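Local coordinates for EscN (Escherichia coli O127:H6, PDB 2OBL), which belongs to the P-loop family that includes the alpha and beta subunits of ATP synthase and is a component of a bacterial type III secretion system, at residues Q53-G58 / N93-D98; T86-I91 / L163-S168; L65-I70 / H270-S275. The protein carries 1 engineered substitution. All coordinates share one frame; numbering follows the deposited sequence. Where two conformers were deposited one is given.

Contact 1 (Q53-G58 / N93-D98)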
loop_
_atom_site.group_PDB
_atom_site.type_symbol
_atom_site.label_atom_id
_atom_site.label_comp_id
_atom_site.label_asym_id
_atom_site.label_seq_id
_atom_site.Cartn_x
_atom_site.Cartn_y
_atom_site.Cartn_z
ATOM N N GLN A 53 9.731 10.840 9.769
ATOM C CA GLN A 53 9.656 9.744 10.741
ATOM C C GLN A 53 9.329 8.452 10.008
ATOM O O GLN A 53 8.537 8.471 9.087
ATOM C CB GLN A 53 8.558 10.022 11.769
ATOM C CG GLN A 53 8.775 11.265 12.611
ATOM C CD GLN A 53 9.906 11.097 13.598
ATOM O OE1 GLN A 53 10.383 9.984 13.827
ATOM N NE2 GLN A 53 10.346 12.198 14.185
ATOM N N PRO A 54 9.937 7.325 10.415
ATOM C CA PRO A 54 9.614 6.084 9.714
ATOM C C PRO A 54 8.199 5.580 10.030
ATOM O O PRO A 54 7.698 5.774 11.149
ATOM C CB PRO A 54 10.666 5.098 10.224
ATOM C CG PRO A 54 11.096 5.621 11.529
ATOM C CD PRO A 54 10.921 7.121 11.495
ATOM N N PHE A 55 7.566 4.966 9.034
ATOM C CA PHE A 55 6.279 4.313 9.224
ATOM C C PHE A 55 6.509 2.831 9.050
ATOM O O PHE A 55 6.853 2.371 7.957
ATOM C CB PHE A 55 5.246 4.809 8.209
ATOM C CG PHE A 55 3.891 4.193 8.384
ATOM C CD1 PHE A 55 3.003 4.693 9.331
ATOM C CD2 PHE A 55 3.504 3.118 7.614
ATOM C CE1 PHE A 55 1.732 4.118 9.494
ATOM C CE2 PHE A 55 2.243 2.540 7.771
ATOM C CZ PHE A 55 1.368 3.037 8.715
ATOM N N ILE A 56 6.359 2.091 10.143
ATOM C CA ILE A 56 6.711 0.680 10.168
ATOM C C ILE A 56 5.546 -0.175 9.660
ATOM O O ILE A 56 4.412 -0.019 10.110
ATOM C CB ILE A 56 7.145 0.258 11.606
ATOM C CG1 ILE A 56 8.298 1.143 12.081
ATOM C CG2 ILE A 56 7.547 -1.205 11.661
ATOM C CD1 ILE A 56 8.478 1.148 13.594
ATOM N N LEU A 57 5.821 -1.062 8.707
ATOM C CA LEU A 57 4.782 -1.923 8.133
ATOM C C LEU A 57 4.766 -3.328 8.746
ATOM O O LEU A 57 3.767 -4.045 8.662
ATOM C CB LEU A 57 4.977 -2.050 6.615
ATOM C CG LEU A 57 4.811 -0.789 5.765
ATOM C CD1 LEU A 57 4.767 -1.161 4.283
ATOM C CD2 LEU A 57 3.559 -0.033 6.142
ATOM N N GLY A 58 5.890 -3.729 9.323
ATOM C CA GLY A 58 6.039 -5.090 9.816
ATOM C C GLY A 58 6.304 -6.048 8.666
ATOM O O GLY A 58 5.921 -7.222 8.719
ATOM N N ASN A 93 -1.884 -6.002 9.720
ATOM C CA ASN A 93 -1.645 -6.647 11.008
ATOM C C ASN A 93 -0.337 -6.214 11.658
ATOM O O ASN A 93 -0.181 -6.304 12.879
ATOM C CB ASN A 93 -1.671 -8.159 10.838
ATOM C CG ASN A 93 -3.046 -8.677 10.471
ATOM O OD1 ASN A 93 -4.056 -8.091 10.845
ATOM N ND2 ASN A 93 -3.091 -9.785 9.744
ATOM N N GLY A 94 0.603 -5.751 10.839
ATOM C CA GLY A 94 1.931 -5.413 11.309
ATOM C C GLY A 94 2.215 -3.932 11.433
ATOM O O GLY A 94 3.139 -3.544 12.144
ATOM N N ALA A 95 1.428 -3.097 10.758
ATOM C CA ALA A 95 1.757 -1.668 10.657
ATOM C C ALA A 95 1.615 -0.909 11.972
ATOM O O ALA A 95 0.743 -1.214 12.803
ATOM C CB ALA A 95 0.936 -0.987 9.560
ATOM N N SER A 96 2.473 0.091 12.157
ATOM C CA SER A 96 2.381 0.954 13.336
ATOM C C SER A 96 1.362 2.070 13.125
ATOM O O SER A 96 1.713 3.245 13.027
ATOM C CB SER A 96 3.748 1.528 13.698
ATOM O OG SER A 96 4.572 0.519 14.259
ATOM N N ALA A 97 0.093 1.691 13.050
ATOM C CA ALA A 97 -0.985 2.642 12.843
ATOM C C ALA A 97 -1.976 2.507 13.985
ATOM O O ALA A 97 -2.229 1.402 14.459
ATOM C CB ALA A 97 -1.683 2.370 11.517
ATOM N N ASP A 98 -2.518 3.635 14.429
ATOM C CA ASP A 98 -3.513 3.659 15.505
ATOM C C ASP A 98 -4.862 3.206 14.958
ATOM O O ASP A 98 -5.651 2.550 15.644
ATOM C CB ASP A 98 -3.665 5.086 16.037
ATOM C CG ASP A 98 -2.409 5.607 16.703
ATOM O OD1 ASP A 98 -1.641 4.796 17.262
ATOM O OD2 ASP A 98 -2.194 6.836 16.672
#
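The ring of F55 reaches the chain that follows helix 84-94 and touches three successive residues, A95, S96 and A97. Its CE1 stands 3.6 Å from the carbonyl O of S96, while CZ comes within 4.1 Å of A95 CB. A97 offers its methyl group to the rim of the ring, close to the ring plane, with CB 4.2 Å from F55 CZ. CG of F55 is anti to the backbone N (chi1 -178°), which carries the ring across to the opposing segment although the CB itself sets off to one side. The next residue makes the polar link. I56 O accepts the backbone N-H of S96 (2.8 Å from S96 N, 161° at the hydrogen), with the donor tilted from the carbonyl plane, and the same oxygen receives a CA-H...O contact from A95 CA at 3.2 Å. Beside this bond S96 OG packs against I56 CB at 3.7 Å. S96 is also the centre of an inverse gamma turn, bridged by a weak bond from A97 N to A95 O. Further along, two glycines let the backbones come together, G58 CA lying 4.4 Å from G94 CA, and the positive phi of G58 suits a glycine. D63 fixes this end of 53-58, its carboxylate oxygens accepting the N-H groups of L57 and G58. The two segments run nearly antiparallel, but a single hydrogen bond joins them, so they do not form a regular sheet ladder. The arrangement packs an outer segment on the helix-to-strand turn of a beta-alpha-beta crossover, where helix 84-94 leads into strand 99-105 of the parallel P-loop NTPase core.

Contact 2 (T86-I91 / L163-S168). With IMD (imidazole), chain D.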
loop_
_atom_site.group_PDB
_atom_site.type_symbol
_atom_site.label_atom_id
_atom_site.label_comp_id
_atom_site.label_asym_id
_atom_site.label_seq_id
_atom_site.Cartn_x
_atom_site.Cartn_y
_atom_site.Cartn_z
ATOM N N THR A 86 -2.404 -11.100 0.497
ATOM C CA THR A 86 -1.592 -11.586 1.621
ATOM C C THR A 86 -0.657 -10.494 2.152
ATOM O O THR A 86 -0.536 -10.295 3.371
ATOM C CB THR A 86 -0.773 -12.827 1.215
ATOM O OG1 THR A 86 -1.673 -13.890 0.881
ATOM C CG2 THR A 86 0.117 -13.296 2.375
ATOM N N LEU A 87 -0.005 -9.778 1.235
ATOM C CA LEU A 87 0.841 -8.659 1.619
ATOM C C LEU A 87 0.035 -7.552 2.288
ATOM O O LEU A 87 0.478 -6.981 3.289
ATOM C CB LEU A 87 1.608 -8.094 0.420
ATOM C CG LEU A 87 2.456 -6.861 0.725
ATOM C CD1 LEU A 87 3.572 -7.150 1.747
ATOM C CD2 LEU A 87 3.055 -6.291 -0.571
ATOM N N LEU A 88 -1.140 -7.241 1.740
ATOM C CA LEU A 88 -1.987 -6.208 2.331
ATOM C C LEU A 88 -2.396 -6.640 3.742
ATOM O O LEU A 88 -2.413 -5.837 4.653
ATOM C CB LEU A 88 -3.246 -5.965 1.500
ATOM C CG LEU A 88 -3.026 -5.430 0.083
ATOM C CD1 LEU A 88 -4.321 -4.926 -0.507
ATOM C CD2 LEU A 88 -1.991 -4.319 0.102
ATOM N N GLY A 89 -2.735 -7.908 3.903
ATOM C CA GLY A 89 -3.052 -8.431 5.233
ATOM C C GLY A 89 -1.892 -8.275 6.205
ATOM O O GLY A 89 -2.076 -7.862 7.352
ATOM N N MET A 90 -0.691 -8.622 5.757
ATOM C CA MET A 90 0.489 -8.534 6.622
ATOM C C MET A 90 0.688 -7.107 7.089
ATOM O O MET A 90 1.032 -6.846 8.246
ATOM C CB MET A 90 1.729 -8.978 5.862
ATOM C CG MET A 90 1.811 -10.466 5.673
ATOM S SD MET A 90 3.284 -10.885 4.727
ATOM C CE MET A 90 4.564 -10.123 5.714
ATOM N N ILE A 91 0.471 -6.177 6.168
ATOM C CA ILE A 91 0.642 -4.763 6.474
ATOM C C ILE A 91 -0.383 -4.288 7.507
ATOM O O ILE A 91 -0.025 -3.623 8.478
ATOM C CB ILE A 91 0.592 -3.873 5.192
ATOM C CG1 ILE A 91 1.820 -4.142 4.304
ATOM C CG2 ILE A 91 0.565 -2.409 5.611
ATOM C CD1 ILE A 91 1.715 -3.549 2.880
ATOM N N LEU A 163 -3.589 4.789 8.953
ATOM C CA LEU A 163 -3.200 4.159 7.687
ATOM C C LEU A 163 -4.433 4.062 6.806
ATOM O O LEU A 163 -5.399 3.378 7.152
ATOM C CB LEU A 163 -2.610 2.765 7.917
ATOM C CG LEU A 163 -2.366 1.933 6.652
ATOM C CD1 LEU A 163 -1.422 2.655 5.702
ATOM C CD2 LEU A 163 -1.848 0.518 6.967
ATOM N N LEU A 164 -4.409 4.771 5.681
ATOM C CA LEU A 164 -5.466 4.657 4.677
ATOM C C LEU A 164 -4.991 3.658 3.629
ATOM O O LEU A 164 -3.924 3.828 3.038
ATOM C CB LEU A 164 -5.711 6.010 4.014
ATOM C CG LEU A 164 -6.657 6.032 2.804
ATOM C CD1 LEU A 164 -8.083 5.593 3.212
ATOM C CD2 LEU A 164 -6.673 7.442 2.215
ATOM N N MET A 165 -5.769 2.608 3.404
ATOM C CA MET A 165 -5.347 1.588 2.458
ATOM C C MET A 165 -6.452 1.365 1.434
ATOM O O MET A 165 -7.547 0.910 1.776
ATOM C CB MET A 165 -4.984 0.278 3.181
ATOM C CG MET A 165 -4.657 -0.867 2.221
ATOM S SD MET A 165 -4.210 -2.458 2.995
ATOM C CE MET A 165 -2.614 -2.101 3.705
ATOM N N MET A 166 -6.166 1.704 0.187
ATOM C CA MET A 166 -7.180 1.679 -0.849
ATOM C C MET A 166 -6.851 0.602 -1.869
ATOM O O MET A 166 -5.872 0.712 -2.601
ATOM C CB MET A 166 -7.275 3.037 -1.535
ATOM C CG MET A 166 -8.310 3.020 -2.655
ATOM S SD MET A 166 -8.488 4.587 -3.513
ATOM C CE MET A 166 -8.580 5.693 -2.131
ATOM N N ASP A 167 -7.673 -0.442 -1.901
ATOM C CA ASP A 167 -7.490 -1.556 -2.823
ATOM C C ASP A 167 -8.768 -1.595 -3.668
ATOM O O ASP A 167 -9.751 -2.211 -3.248
ATOM C CB ASP A 167 -7.320 -2.860 -2.010
ATOM C CG ASP A 167 -6.922 -4.070 -2.865
ATOM O OD1 ASP A 167 -6.250 -3.917 -3.906
ATOM O OD2 ASP A 167 -7.285 -5.206 -2.488
ATOM N N SER A 168 -8.785 -0.946 -4.837
ATOM C CA SER A 168 -7.609 -0.396 -5.512
ATOM C C SER A 168 -7.918 0.952 -6.139
ATOM O O SER A 168 -9.077 1.252 -6.430
ATOM C CB SER A 168 -7.218 -1.337 -6.658
ATOM O OG SER A 168 -8.306 -1.479 -7.581
HETATM N N1 IMD D . -12.002 -5.875 -2.545
HETATM C C2 IMD D . -10.919 -5.087 -2.725
HETATM N N3 IMD D . -9.831 -5.773 -2.292
HETATM C C4 IMD D . -10.228 -6.989 -1.838
HETATM C C5 IMD D . -11.604 -7.051 -1.993
#
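Helix 84-94, whose first turn probably holds the end of a P-loop (Walker A), packs here against the central strand 161-167, whose last residue, D167, sits where a Walker B aspartate would be expected. The axes of helix 86-91 and strand 163-167 are nearly antiparallel and approach to 11.2 Å, and side chains fill the gap. M165 reaches across with CG anti to the backbone N (chi1 175°), then bends at its last torsion. Its sulfur SD lies 3.9 Å from L88 CB, and the terminal methyl CE turns toward the next turn of the helix, 3.7 Å from I91 CG2. That same isoleucine branch meets L163 CD2 at 4.0 Å, the two side chains crossing at about a right angle. Toward the C-terminal end of the strand, L88 of the helix lays CD1 against the carboxylate of D167, 3.6 Å from OD2, giving the acid an apolar neighbour. The polar partners of D167 lie around it: OD2 forms a salt bridge with K84 and takes a nearly straight hydrogen bond from N3 of a bound imidazole (2.6 Å), while OD1 bonds to T220 OG1. A cis peptide joins D167 to S168, the N-cap of helix 169-182. Strand 161-167 lies between strands 99-105 and 214-222, with helix 84-94 against one sheet face and helix 138-156 against the other.

Contact 3 (L65-I70 / H270-S275)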
loop_
_atom_site.group_PDB
_atom_site.type_symbol
_atom_site.label_atom_id
_atom_site.label_comp_id
_atom_site.label_asym_id
_atom_site.label_seq_id
_atom_site.Cartn_x
_atom_site.Cartn_y
_atom_site.Cartn_z
ATOM N N LEU A 65 14.590 -2.271 3.482
ATOM C CA LEU A 65 15.225 -1.819 2.235
ATOM C C LEU A 65 14.518 -0.683 1.524
ATOM O O LEU A 65 15.086 -0.089 0.602
ATOM C CB LEU A 65 15.338 -2.984 1.248
ATOM C CG LEU A 65 16.004 -4.259 1.761
ATOM C CD1 LEU A 65 15.956 -5.322 0.668
ATOM C CD2 LEU A 65 17.449 -3.963 2.175
ATOM N N LEU A 66 13.267 -0.412 1.898
ATOM C CA LEU A 66 12.443 0.548 1.160
ATOM C C LEU A 66 11.583 1.316 2.150
ATOM O O LEU A 66 10.380 1.482 1.943
ATOM C CB LEU A 66 11.532 -0.198 0.184
ATOM C CG LEU A 66 12.189 -1.117 -0.848
ATOM C CD1 LEU A 66 11.225 -2.229 -1.350
ATOM C CD2 LEU A 66 12.700 -0.266 -1.995
ATOM N N THR A 67 12.208 1.765 3.230
ATOM C CA THR A 67 11.480 2.228 4.407
ATOM C C THR A 67 10.476 3.335 4.129
ATOM O O THR A 67 10.794 4.342 3.486
ATOM C CB THR A 67 12.445 2.699 5.500
ATOM O OG1 THR A 67 13.566 1.801 5.556
ATOM C CG2 THR A 67 11.736 2.750 6.833
ATOM N N CYS A 68 9.261 3.125 4.625
ATOM C CA CYS A 68 8.166 4.076 4.449
ATOM C C CYS A 68 8.261 5.162 5.504
ATOM O O CYS A 68 8.891 4.968 6.536
ATOM C CB CYS A 68 6.816 3.388 4.603
ATOM S SG CYS A 68 6.453 2.144 3.379
ATOM N N GLY A 69 7.599 6.288 5.249
ATOM C CA GLY A 69 7.577 7.394 6.191
ATOM C C GLY A 69 6.172 7.812 6.582
ATOM O O GLY A 69 5.226 7.624 5.821
ATOM N N ILE A 70 6.033 8.377 7.775
ATOM C CA ILE A 70 4.724 8.860 8.229
ATOM C C ILE A 70 4.239 9.985 7.321
ATOM O O ILE A 70 4.931 11.008 7.144
ATOM C CB ILE A 70 4.754 9.313 9.700
ATOM C CG1 ILE A 70 5.138 8.139 10.612
ATOM C CG2 ILE A 70 3.415 9.879 10.119
ATOM C CD1 ILE A 70 5.180 8.509 12.106
ATOM N N HIS A 270 15.707 7.808 2.759
ATOM C CA HIS A 270 16.952 8.444 3.195
ATOM C C HIS A 270 16.722 9.516 4.263
ATOM O O HIS A 270 17.655 9.905 4.992
ATOM C CB HIS A 270 17.709 9.014 1.994
ATOM C CG HIS A 270 17.056 10.211 1.382
ATOM N ND1 HIS A 270 15.915 10.127 0.611
ATOM C CD2 HIS A 270 17.383 11.523 1.427
ATOM C CE1 HIS A 270 15.569 11.338 0.207
ATOM N NE2 HIS A 270 16.443 12.203 0.689
ATOM N N ASN A 271 15.480 9.987 4.353
ATOM C CA ASN A 271 15.089 11.000 5.333
ATOM C C ASN A 271 14.549 10.429 6.640
ATOM O O ASN A 271 14.335 11.176 7.601
ATOM C CB ASN A 271 14.023 11.927 4.743
ATOM C CG ASN A 271 14.555 12.808 3.644
ATOM O OD1 ASN A 271 13.830 13.137 2.687
ATOM N ND2 ASN A 271 15.822 13.210 3.763
ATOM N N VAL A 272 14.318 9.118 6.686
ATOM C CA VAL A 272 13.683 8.514 7.864
ATOM C C VAL A 272 14.499 7.389 8.501
ATOM O O VAL A 272 14.094 6.837 9.529
ATOM C CB VAL A 272 12.244 7.991 7.563
ATOM C CG1 VAL A 272 11.402 9.062 6.897
ATOM C CG2 VAL A 272 12.300 6.730 6.699
ATOM N N VAL A 273 15.629 7.036 7.884
ATOM C CA VAL A 273 16.547 6.039 8.455
ATOM C C VAL A 273 17.946 6.611 8.695
ATOM O O VAL A 273 18.332 7.640 8.125
ATOM C CB VAL A 273 16.665 4.775 7.564
ATOM C CG1 VAL A 273 15.270 4.235 7.218
ATOM C CG2 VAL A 273 17.454 5.079 6.300
ATOM N N THR A 274 18.709 5.943 9.552
ATOM C CA THR A 274 20.073 6.369 9.822
ATOM C C THR A 274 20.954 6.181 8.592
ATOM O O THR A 274 20.632 5.397 7.704
ATOM C CB THR A 274 20.675 5.590 11.006
ATOM O OG1 THR A 274 20.834 4.214 10.638
ATOM C CG2 THR A 274 19.770 5.683 12.220
ATOM N N SER A 275 22.087 6.880 8.542
ATOM C CA SER A 275 22.955 6.720 7.383
ATOM C C SER A 275 23.450 5.271 7.301
ATOM O O SER A 275 23.554 4.705 6.217
ATOM C CB SER A 275 24.110 7.719 7.408
ATOM O OG SER A 275 25.074 7.353 8.366
#
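This is a small van der Waals contact, largely of methyl groups, at the junction between the P-loop NTPase fold and the C-terminal helices, where the chain leaving helix 60-65 meets the turn that leads into helix 275-290. Two adjacent valines, V272 and V273, direct their CB atoms toward segment 65-70, and T67 answers with both of its branches. T67 and V273 approach tip to tip: V273 CG1 is 3.4 Å from T67 OG1 and 3.6 Å from T67 CB. The hydroxyl is not spent on the valine. OG1 hydrogen-bonds to the backbone O of D63, in the preceding helix, so the polar tip is satisfied while it presses on a methyl group. V272 meets the methyl branch, which V273 CG1 also approaches; it slides past T67 in the opposite direction, with its CG2 4.0 Å from T67 CG2. Y335 of helix 335-345 touches the side chains of both T67 and V273, and H277 also reaches T67, which therefore has the C-terminal helices as neighbours too. The backbone of the segment is held separately, C68 pairing with F55 in the short antiparallel sheet of strands 54-55 and 68-69. On the opposing side T274 is the N-cap of helix 275-290, which therefore starts directly after the two valines. Beyond T67, V272 spreads over the backbone of the short strand. Its CG1 lies 4.2 Å from G69 CA, and its CG2, placed between its own backbone N and carbonyl carbon (chi1 -51° for CG1), rests 3.8 Å from the carbonyl oxygen of C68.

In the fold
Contact 2 is the most central of the three, wholly buried, its centre about 5 Å from the centre of the chain; contact 1 is partly buried, and contact 3, though buried, lies farthest out, its centre about 16 Å from the chain's. Contacts 1 and 2 share helix 84-94 and merge directly: L57 CD2 packs on I91 CG2, and A97 CB on L163 CB. Contacts 1 and 3 are joined through the pairing of strands 54-55 and 68-69, including Q53 O with I70 N. Contacts 2 and 3 do not touch. Only contact 1 has a hydrogen bond between its segments; contact 2 is hydrophobic with a carboxylate at one end, and contact 3 joins valine methyls to a threonine.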